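Local coordinates for protein N6 adenine specific DNA methylase (Encephalitozoon cuniculi, PDB 3Q87) that binds S-adenosylmethionine and, as the catalytic Mtq2 subunit paired with Trm112, is responsible for methylating the translation termination factor eRF1, at residues 132-146 with 152-164. Residues are numbered along the deposited sequence; the frame is centred on the assembly and turned at random.
Sequences VLARLEERGYGTRIL and LGETVYIIKGEKS
Ile159 sends CG1 beside its backbone N (chi1 -61°), leaving CG2 and, at the end of the extended CG1 arm, CD1 as two separate prongs beneath helix 132-138. Ile159 CG2 lies 3.7 Å from Leu136 CD1 and also touches Leu133 CD2, while Ile159 CD1 reaches Val132 CG1 at 3.8 Å. Three helix residues thus close over one isoleucine. Farther along, Lys163 turns its chain beside its own backbone N and runs it out extended across one face of the Tyr141 ring; the CE hydrogens make a CH-pi contact, with CE 4.0 Å from the ring centroid and 29° off the normal. Glu162 N and Leu136 O lie at the ring's edge, in its plane, and the hydroxyl bonds to Val116 O. Behind these side chains, strands 142-146 and 155-162 pair antiparallel. Gly142 and Glu162 exchange two backbone bonds, as do Arg144 and Lys160, and Leu146 N adds one to Ile158 O at 2.7 Å. On the face turned from the helix, Leu146 CG rests on Lys160 CB at 3.8 Å, and the extended lysine goes on to a salt bridge with Glu20. The turn out of the helix is a Schellman motif ending at Gly140; just beyond it, Thr143 OG1 donates to Glu137 OE2 over 2.8 Å, tying the new strand back to the last helical turn. The two strands form the closing hairpin of the Rossmann-like methyltransferase sheet: strand 155-162 is inserted antiparallel between 118-124 and the outermost strand 142-150, with helix 129-138 over one face and helix 8-20 against Leu146 and Ile158 on the other.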
# COMPACT_ATOMS: atom_id res chain seq x y z
N VAL B 132 13.88 15.76 -10.48
CA VAL B 132 12.82 14.82 -10.12
C VAL B 132 11.67 14.94 -11.11
O VAL B 132 11.18 13.95 -11.64
CB VAL B 132 12.31 15.02 -8.66
CG1 VAL B 132 11.22 13.97 -8.33
CG2 VAL B 132 13.46 14.95 -7.66
N LEU B 133 11.22 16.17 -11.36
CA LEU B 133 10.18 16.40 -12.36
C LEU B 133 10.54 15.78 -13.70
O LEU B 133 9.74 15.10 -14.33
CB LEU B 133 9.94 17.89 -12.54
CG LEU B 133 9.32 18.59 -11.34
CD1 LEU B 133 9.29 20.09 -11.61
CD2 LEU B 133 7.92 18.04 -11.09
N ALA B 134 11.77 16.03 -14.14
CA ALA B 134 12.25 15.50 -15.41
C ALA B 134 12.17 13.98 -15.45
O ALA B 134 11.69 13.39 -16.43
CB ALA B 134 13.68 15.98 -15.67
N ARG B 135 12.65 13.33 -14.39
CA ARG B 135 12.66 11.87 -14.37
C ARG B 135 11.24 11.32 -14.44
O ARG B 135 11.00 10.28 -15.06
CB ARG B 135 13.36 11.34 -13.12
CG ARG B 135 14.87 11.26 -13.25
CD ARG B 135 15.46 10.65 -12.01
NE ARG B 135 16.91 10.71 -12.00
CZ ARG B 135 17.71 9.65 -11.95
NH1 ARG B 135 17.20 8.43 -11.91
NH2 ARG B 135 19.02 9.81 -11.95
N LEU B 136 10.33 12.03 -13.79
CA LEU B 136 8.92 11.66 -13.77
C LEU B 136 8.33 11.79 -15.16
O LEU B 136 7.54 10.96 -15.59
CB LEU B 136 8.15 12.54 -12.78
CG LEU B 136 8.27 12.16 -11.31
CD1 LEU B 136 7.65 13.22 -10.42
CD2 LEU B 136 7.64 10.78 -11.05
N GLU B 137 8.72 12.85 -15.87
CA GLU B 137 8.25 13.05 -17.23
C GLU B 137 8.70 11.90 -18.11
O GLU B 137 7.93 11.38 -18.91
CB GLU B 137 8.80 14.36 -17.80
CG GLU B 137 8.33 15.59 -17.06
CD GLU B 137 6.82 15.76 -17.11
OE1 GLU B 137 6.19 15.19 -18.02
OE2 GLU B 137 6.27 16.47 -16.24
N GLU B 138 9.95 11.50 -17.94
CA GLU B 138 10.51 10.38 -18.67
C GLU B 138 9.75 9.08 -18.41
O GLU B 138 9.79 8.15 -19.21
CB GLU B 138 11.98 10.19 -18.31
CG GLU B 138 12.88 11.33 -18.73
CD GLU B 138 14.28 11.20 -18.15
OE1 GLU B 138 14.67 10.07 -17.77
OE2 GLU B 138 14.99 12.23 -18.07
N ARG B 139 9.06 9.01 -17.28
CA ARG B 139 8.34 7.81 -16.91
C ARG B 139 6.88 7.88 -17.33
O ARG B 139 6.09 6.98 -17.04
CB ARG B 139 8.47 7.56 -15.41
CG ARG B 139 9.86 7.11 -14.99
CD ARG B 139 10.03 5.63 -15.22
NE ARG B 139 9.06 4.88 -14.42
CZ ARG B 139 8.74 3.60 -14.63
NH1 ARG B 139 9.32 2.92 -15.61
NH2 ARG B 139 7.85 3.01 -13.85
N GLY B 140 6.52 8.96 -18.02
CA GLY B 140 5.17 9.10 -18.53
C GLY B 140 4.24 9.92 -17.66
O GLY B 140 3.03 9.93 -17.88
N TYR B 141 4.78 10.63 -16.66
CA TYR B 141 3.91 11.42 -15.80
C TYR B 141 3.90 12.88 -16.20
O TYR B 141 4.95 13.52 -16.26
CB TYR B 141 4.30 11.30 -14.32
CG TYR B 141 4.03 9.94 -13.74
CD1 TYR B 141 2.79 9.65 -13.19
CD2 TYR B 141 5.00 8.94 -13.76
CE1 TYR B 141 2.52 8.39 -12.67
CE2 TYR B 141 4.74 7.69 -13.25
CZ TYR B 141 3.50 7.41 -12.70
OH TYR B 141 3.23 6.16 -12.19
N GLY B 142 2.72 13.41 -16.46
CA GLY B 142 2.57 14.85 -16.50
C GLY B 142 2.69 15.30 -15.06
O GLY B 142 2.06 14.73 -14.18
N THR B 143 3.51 16.31 -14.80
CA THR B 143 3.78 16.75 -13.43
C THR B 143 3.40 18.19 -13.20
O THR B 143 3.32 18.98 -14.13
CB THR B 143 5.28 16.61 -13.09
OG1 THR B 143 6.03 17.64 -13.76
CG2 THR B 143 5.79 15.25 -13.49
N ARG B 144 3.18 18.54 -11.93
CA ARG B 144 3.18 19.93 -11.52
C ARG B 144 3.51 20.03 -10.05
O ARG B 144 3.23 19.10 -9.28
CB ARG B 144 1.86 20.63 -11.84
CG ARG B 144 0.65 20.13 -11.08
CD ARG B 144 -0.59 20.85 -11.59
NE ARG B 144 -1.79 20.53 -10.83
CZ ARG B 144 -2.29 21.31 -9.87
NH1 ARG B 144 -1.69 22.45 -9.55
NH2 ARG B 144 -3.39 20.94 -9.22
N ILE B 145 4.12 21.15 -9.66
CA ILE B 145 4.44 21.41 -8.27
C ILE B 145 3.21 21.95 -7.56
O ILE B 145 2.88 23.13 -7.69
CB ILE B 145 5.60 22.40 -8.15
CG1 ILE B 145 6.87 21.78 -8.73
CG2 ILE B 145 5.82 22.80 -6.70
CD1 ILE B 145 8.10 22.65 -8.58
N LEU B 146 2.52 21.08 -6.82
CA LEU B 146 1.27 21.46 -6.17
C LEU B 146 1.46 22.57 -5.15
O LEU B 146 0.62 23.45 -5.02
CB LEU B 146 0.64 20.24 -5.48
CG LEU B 146 -0.58 19.62 -6.14
CD1 LEU B 146 -1.33 18.75 -5.13
CD2 LEU B 146 -1.49 20.71 -6.64
N LEU B 152 10.99 24.98 8.91
CA LEU B 152 12.23 24.98 9.70
C LEU B 152 13.29 24.07 9.08
O LEU B 152 13.19 22.85 9.17
CB LEU B 152 11.96 24.50 11.12
CG LEU B 152 11.20 25.47 12.01
CD1 LEU B 152 10.77 24.76 13.27
CD2 LEU B 152 12.07 26.69 12.32
N GLY B 153 14.31 24.66 8.47
CA GLY B 153 15.39 23.86 7.93
C GLY B 153 15.53 23.91 6.43
O GLY B 153 16.63 24.06 5.92
N GLU B 154 14.42 23.77 5.70
CA GLU B 154 14.49 23.83 4.24
C GLU B 154 13.16 24.20 3.59
O GLU B 154 12.22 24.63 4.26
CB GLU B 154 15.02 22.50 3.66
CG GLU B 154 15.52 22.61 2.20
CD GLU B 154 16.72 21.73 1.93
OE1 GLU B 154 17.36 21.27 2.90
OE2 GLU B 154 17.04 21.50 0.74
N THR B 155 13.10 24.05 2.28
CA THR B 155 11.87 24.35 1.56
C THR B 155 11.32 23.06 0.96
O THR B 155 12.04 22.28 0.35
CB THR B 155 12.11 25.38 0.45
OG1 THR B 155 12.93 24.80 -0.58
CG2 THR B 155 12.82 26.61 1.00
N VAL B 156 10.03 22.86 1.15
CA VAL B 156 9.39 21.62 0.74
C VAL B 156 8.64 21.80 -0.57
O VAL B 156 7.93 22.79 -0.75
CB VAL B 156 8.40 21.17 1.83
CG1 VAL B 156 7.42 20.17 1.27
CG2 VAL B 156 9.15 20.60 3.00
N TYR B 157 8.79 20.84 -1.48
CA TYR B 157 8.03 20.81 -2.72
C TYR B 157 7.13 19.58 -2.81
O TYR B 157 7.59 18.44 -2.67
CB TYR B 157 8.98 20.82 -3.92
CG TYR B 157 9.92 22.01 -3.95
CD1 TYR B 157 9.72 23.06 -4.84
CD2 TYR B 157 11.00 22.08 -3.08
CE1 TYR B 157 10.58 24.15 -4.86
CE2 TYR B 157 11.86 23.17 -3.10
CZ TYR B 157 11.65 24.20 -3.99
OH TYR B 157 12.50 25.28 -4.01
N ILE B 158 5.85 19.80 -3.05
CA ILE B 158 4.93 18.70 -3.25
C ILE B 158 4.64 18.51 -4.73
O ILE B 158 4.03 19.35 -5.39
CB ILE B 158 3.64 18.92 -2.48
CG1 ILE B 158 3.95 18.92 -0.98
CG2 ILE B 158 2.61 17.84 -2.85
CD1 ILE B 158 2.81 19.42 -0.15
N ILE B 159 5.10 17.38 -5.24
CA ILE B 159 4.95 17.06 -6.65
C ILE B 159 3.71 16.22 -6.89
O ILE B 159 3.49 15.22 -6.22
CB ILE B 159 6.19 16.34 -7.16
CG1 ILE B 159 7.41 17.23 -7.00
CG2 ILE B 159 6.03 15.96 -8.63
CD1 ILE B 159 8.66 16.66 -7.64
N LYS B 160 2.87 16.64 -7.84
CA LYS B 160 1.75 15.82 -8.27
C LYS B 160 2.05 15.27 -9.65
O LYS B 160 2.42 16.01 -10.55
CB LYS B 160 0.44 16.60 -8.29
CG LYS B 160 -0.70 15.80 -8.89
CD LYS B 160 -2.05 16.49 -8.77
CE LYS B 160 -3.14 15.66 -9.42
NZ LYS B 160 -4.47 16.33 -9.35
N GLY B 161 1.91 13.95 -9.80
CA GLY B 161 2.19 13.31 -11.07
C GLY B 161 0.98 12.56 -11.56
O GLY B 161 0.29 11.90 -10.79
N GLU B 162 0.71 12.66 -12.86
CA GLU B 162 -0.45 11.98 -13.41
C GLU B 162 -0.18 11.50 -14.83
O GLU B 162 0.39 12.22 -15.65
CB GLU B 162 -1.69 12.87 -13.37
CG GLU B 162 -2.98 12.08 -13.61
CD GLU B 162 -4.24 12.92 -13.46
OE1 GLU B 162 -4.13 14.11 -13.08
OE2 GLU B 162 -5.34 12.38 -13.71
N LYS B 163 -0.57 10.26 -15.10
CA LYS B 163 -0.51 9.75 -16.46
C LYS B 163 -1.71 10.23 -17.27
O LYS B 163 -2.79 10.49 -16.73
CB LYS B 163 -0.40 8.23 -16.46
CG LYS B 163 0.93 7.75 -15.90
CD LYS B 163 1.10 6.24 -16.03
CE LYS B 163 2.54 5.83 -15.73
NZ LYS B 163 2.87 4.50 -16.33
N SER B 164 -1.53 10.36 -18.58
CA SER B 164 -2.61 10.80 -19.46
C SER B 164 -3.53 9.63 -19.81
O SER B 164 -4.74 9.70 -19.59
CB SER B 164 -2.02 11.41 -20.72
OG SER B 164 -0.87 10.69 -21.13